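Alpha-galactosidase (Thermus thermophilus, PDB 6LCJ) probably hydrolyses terminal alpha-galactosyl groups from alpha-galactosides, as a thermostable family GH36 glycosidase that assembles as a hexamer. Local coordinates at residues E[261-266]-E[271-276]; E[74-79]-E[305-310]. All blocks are in the same frame, centred on the assembly; numbering follows the deposited sequence.

Contact 1 of 2, residues E[261-266]-E[271-276]; sequences PVRAGF and PLYALD
Over 263-266 and 271-274 the two strands run roughly antiparallel, the axes of these short pieces 4.4 Å apart at closest and their N-to-C directions 148° apart. Two backbone hydrogen bonds tie them together: A264 N to L272 O (2.8 Å) and L272 N to G265 O (2.7 Å). Two waters add to these bonds. One water bridges V262 O and A274 N, accepting from A274 N at 2.8 Å. Another lies in the guanidinium plane of R263 at its edge, accepts from NE at 3.0 Å and donates to L272 O, which thus has two partners. The strands form a beta hairpin, and strand 270-274 also pairs with strand 238-240 in a small three-stranded sheet. R263 leaves its backbone away from the partner strand, but bends twice along its chain and comes back alongside the Y273 ring, the two planes 31° apart. Its NH2 is 2.7 Å from Y273 OH, at an angle too poor for a hydrogen bond. P261 CB reaches Y273 CD1 at 3.8 Å. With CG anti to the backbone N (chi1 -166°), the F266 ring runs beside P271, F266 CE2 being 3.8 Å from P271 CD; W371 of a second subunit meets this ring edge-to-face.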
# COMPACT_ATOMS: atom_id res chain seq x y z
N PRO E 261 -2.38 12.62 26.69
CA PRO E 261 -1.12 13.23 27.11
C PRO E 261 -0.16 13.40 25.94
O PRO E 261 0.02 12.50 25.12
CB PRO E 261 -0.57 12.24 28.13
CG PRO E 261 -1.79 11.54 28.66
CD PRO E 261 -2.69 11.41 27.47
N VAL E 262 0.44 14.58 25.85
CA VAL E 262 1.46 14.84 24.85
C VAL E 262 2.72 14.05 25.19
O VAL E 262 3.17 14.02 26.35
CB VAL E 262 1.74 16.35 24.78
CG1 VAL E 262 2.95 16.66 23.90
CG2 VAL E 262 0.49 17.05 24.27
N ARG E 263 3.29 13.38 24.20
CA ARG E 263 4.51 12.60 24.42
C ARG E 263 5.70 13.54 24.52
O ARG E 263 5.85 14.47 23.71
CB ARG E 263 4.68 11.59 23.29
CG ARG E 263 3.36 10.90 22.95
CD ARG E 263 3.53 9.43 22.68
NE ARG E 263 3.67 8.66 23.91
CZ ARG E 263 2.99 7.54 24.17
NH1 ARG E 263 2.12 7.08 23.28
NH2 ARG E 263 3.18 6.90 25.32
N ALA E 264 6.53 13.34 25.54
CA ALA E 264 7.71 14.18 25.73
C ALA E 264 9.01 13.40 25.54
O ALA E 264 10.07 13.89 25.90
CB ALA E 264 7.69 14.84 27.11
N GLY E 265 8.94 12.21 24.96
CA GLY E 265 10.13 11.44 24.67
C GLY E 265 10.26 10.12 25.40
O GLY E 265 9.28 9.59 25.94
N PHE E 266 11.47 9.58 25.42
CA PHE E 266 11.73 8.26 25.98
C PHE E 266 13.09 8.27 26.65
O PHE E 266 14.11 8.48 25.98
CB PHE E 266 11.68 7.19 24.89
CG PHE E 266 11.61 5.80 25.42
CD1 PHE E 266 12.78 5.11 25.75
CD2 PHE E 266 10.39 5.17 25.60
CE1 PHE E 266 12.71 3.82 26.25
CE2 PHE E 266 10.31 3.88 26.10
CZ PHE E 266 11.47 3.20 26.42
N PRO E 271 8.39 5.86 28.61
CA PRO E 271 7.84 7.05 27.95
C PRO E 271 7.75 8.23 28.90
O PRO E 271 7.43 8.09 30.08
CB PRO E 271 6.45 6.60 27.50
CG PRO E 271 6.55 5.13 27.41
CD PRO E 271 7.46 4.73 28.53
N LEU E 272 8.02 9.41 28.35
CA LEU E 272 8.02 10.66 29.10
C LEU E 272 6.78 11.47 28.76
O LEU E 272 6.30 11.46 27.62
CB LEU E 272 9.27 11.48 28.80
CG LEU E 272 10.60 10.76 28.96
CD1 LEU E 272 11.72 11.71 28.57
CD2 LEU E 272 10.76 10.26 30.38
N TYR E 273 6.30 12.20 29.75
CA TYR E 273 5.16 13.07 29.62
C TYR E 273 5.53 14.38 30.27
O TYR E 273 6.52 14.47 30.99
CB TYR E 273 3.90 12.45 30.26
CG TYR E 273 3.55 11.13 29.64
CD1 TYR E 273 3.02 11.07 28.36
CD2 TYR E 273 3.76 9.95 30.31
CE1 TYR E 273 2.70 9.88 27.77
CE2 TYR E 273 3.44 8.74 29.72
CZ TYR E 273 2.92 8.72 28.45
OH TYR E 273 2.60 7.52 27.85
N ALA E 274 4.74 15.41 29.99
CA ALA E 274 5.06 16.76 30.41
C ALA E 274 3.98 17.26 31.35
O ALA E 274 2.82 16.85 31.25
CB ALA E 274 5.19 17.69 29.20
N LEU E 275 4.37 18.14 32.27
CA LEU E 275 3.42 18.93 33.02
C LEU E 275 3.13 20.21 32.25
O LEU E 275 4.01 20.74 31.57
CB LEU E 275 3.95 19.25 34.42
CG LEU E 275 4.24 18.02 35.28
CD1 LEU E 275 4.97 18.44 36.54
CD2 LEU E 275 2.97 17.23 35.61
N ASP E 276 1.89 20.68 32.34
CA ASP E 276 1.41 21.77 31.49
C ASP E 276 1.87 23.09 32.06
O ASP E 276 1.33 23.57 33.06
CB ASP E 276 -0.11 21.70 31.37
CG ASP E 276 -0.70 22.84 30.55
OD1 ASP E 276 0.05 23.68 30.00
OD2 ASP E 276 -1.94 22.88 30.44
O HOH W 1 2.33 15.08 28.53
O HOH W 2 5.68 9.83 25.78

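Contact 2 of 2, residues E[74-79]-E[305-310]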
# COMPACT_ATOMS: atom_id res chain seq x y z
N ARG E 74 11.91 11.75 19.16
CA ARG E 74 11.84 13.07 18.55
C ARG E 74 11.45 14.20 19.50
O ARG E 74 12.04 15.28 19.40
CB ARG E 74 10.88 13.04 17.36
CG ARG E 74 11.43 12.20 16.26
CD ARG E 74 10.47 12.07 15.13
NE ARG E 74 11.12 11.33 14.06
CZ ARG E 74 10.53 10.99 12.92
NH1 ARG E 74 9.28 11.34 12.69
NH2 ARG E 74 11.21 10.29 12.02
N PRO E 75 10.49 14.05 20.42
CA PRO E 75 10.14 15.20 21.29
C PRO E 75 11.30 15.68 22.16
O PRO E 75 11.30 16.85 22.57
CB PRO E 75 8.97 14.68 22.13
CG PRO E 75 8.38 13.56 21.31
CD PRO E 75 9.56 12.92 20.62
N GLN E 76 12.29 14.83 22.45
CA GLN E 76 13.43 15.25 23.26
C GLN E 76 14.67 15.55 22.42
O GLN E 76 15.72 15.83 22.99
CB GLN E 76 13.76 14.18 24.31
CG GLN E 76 14.66 13.06 23.83
CD GLN E 76 14.28 11.73 24.45
OE1 GLN E 76 13.11 11.48 24.68
NE2 GLN E 76 15.27 10.87 24.71
N ALA E 77 14.55 15.52 21.09
CA ALA E 77 15.65 15.81 20.18
C ALA E 77 15.58 17.23 19.61
O ALA E 77 16.61 17.89 19.48
CB ALA E 77 15.66 14.80 19.02
N ASP E 78 14.38 17.71 19.29
CA ASP E 78 14.25 19.01 18.63
C ASP E 78 12.78 19.43 18.70
O ASP E 78 11.93 18.72 19.24
CB ASP E 78 14.75 18.92 17.18
CG ASP E 78 15.38 20.21 16.67
OD1 ASP E 78 14.92 21.32 17.06
OD2 ASP E 78 16.32 20.13 15.85
N ASP E 79 12.51 20.61 18.17
CA ASP E 79 11.15 21.02 17.84
C ASP E 79 10.53 19.96 16.93
O ASP E 79 11.04 19.74 15.81
CB ASP E 79 11.21 22.39 17.14
CG ASP E 79 9.84 22.97 16.81
OD1 ASP E 79 8.84 22.22 16.64
OD2 ASP E 79 9.78 24.21 16.69
N PHE E 305 15.73 19.22 30.93
CA PHE E 305 14.59 18.79 30.13
C PHE E 305 13.56 19.90 30.01
O PHE E 305 12.36 19.63 30.01
CB PHE E 305 13.95 17.52 30.69
CG PHE E 305 14.80 16.30 30.57
CD1 PHE E 305 15.87 16.09 31.43
CD2 PHE E 305 14.55 15.37 29.57
CE1 PHE E 305 16.67 14.96 31.31
CE2 PHE E 305 15.35 14.23 29.45
CZ PHE E 305 16.41 14.03 30.32
N LEU E 306 14.02 21.14 29.93
CA LEU E 306 13.13 22.29 29.91
C LEU E 306 12.35 22.41 28.61
O LEU E 306 11.39 23.20 28.56
CB LEU E 306 13.93 23.57 30.17
CG LEU E 306 14.55 23.78 31.56
CD1 LEU E 306 15.32 25.09 31.58
CD2 LEU E 306 13.49 23.77 32.63
N TYR E 307 12.72 21.67 27.56
CA TYR E 307 11.87 21.58 26.38
C TYR E 307 10.45 21.09 26.75
O TYR E 307 9.49 21.42 26.05
CB TYR E 307 12.49 20.64 25.34
CG TYR E 307 12.36 19.18 25.72
CD1 TYR E 307 11.23 18.44 25.37
CD2 TYR E 307 13.34 18.55 26.46
CE1 TYR E 307 11.09 17.13 25.75
CE2 TYR E 307 13.20 17.23 26.84
CZ TYR E 307 12.09 16.53 26.48
OH TYR E 307 11.96 15.22 26.87
N ALA E 308 10.32 20.29 27.81
CA ALA E 308 8.99 19.79 28.16
C ALA E 308 8.01 20.92 28.44
O ALA E 308 6.82 20.79 28.16
CB ALA E 308 9.08 18.85 29.36
N ALA E 309 8.50 22.05 28.96
CA ALA E 309 7.63 23.18 29.24
C ALA E 309 7.23 23.97 28.00
O ALA E 309 6.37 24.85 28.09
CB ALA E 309 8.32 24.11 30.24
N ALA E 310 7.84 23.68 26.84
CA ALA E 310 7.59 24.45 25.63
C ALA E 310 7.01 23.60 24.50
O ALA E 310 6.91 24.08 23.37
CB ALA E 310 8.88 25.14 25.16
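Y307 belongs to the loop after strand 298-303 of the parallel eight-stranded TIM barrel, and it meets P75 and Q76 in the loop leading from strand 56-59 to helix 80-84. No hydrogen bond crosses between the two segments; the buried contact is made by one aromatic ring against a turn of backbone. Q76 CA lies over one face of the Y307 ring in a CH-pi contact, 4.0 Å from the ring centroid and 24° off the normal, displaced toward the rim. The side chain starts over the same end of the ring, Q76 CB lying 3.3 Å from Y307 OH. P75 O comes obliquely to the CD1-CE1 side of the ring, on the same face as Q76 CA, 3.2 Å from Y307 CE1. Within 305-310, the F305 ring meets Y307 OH at its edge, in its own plane. With chi1 at 75°, CG of Y307 sits between the backbone N and the carbonyl carbon, which sends the ring off the 3-10 segment 306-309 toward 74-79. That short turn is fastened by backbone bonds such as A310 N to Y307 O (2.9 Å), while A77 N to R74 O (3.0 Å) closes the turn carrying P75 and Q76. The polar ends of both side chains go to the hairpin strand 263-267: Y307 OH is hydrogen-bonded to A264 O, and F266 N to Q76 OE1. Around the contact, L238 of strand 238-240 packs against F305, Y307 and A308, helix 317-331 presents Y320 to L306, A309 and A310, and L83 of helix 80-84 touches R74, A77 and D78.

The centres of contacts 1 and 2 are about 9 Å apart, and the two touch directly: G265 CA packs on Q76 OE1 at 3.0 Å, and R263 O on P75 CB at 3.5 Å. Along the chain, 74-79 comes first, then the two hairpin segments of contact 1, then 305-310. The hairpin falls between barrel strands 229-234 and 298-303, whereas 305-310 follows the latter. Strand 238-240 is common ground: it pairs with strand 270-274, and its L238 also touches residues of contact 2. Together they join the loop 74-79, from the part of the chain before the barrel, to the hairpin and to the loop after strand 298-303, with contact 1 reaching farther out, toward a neighbouring subunit.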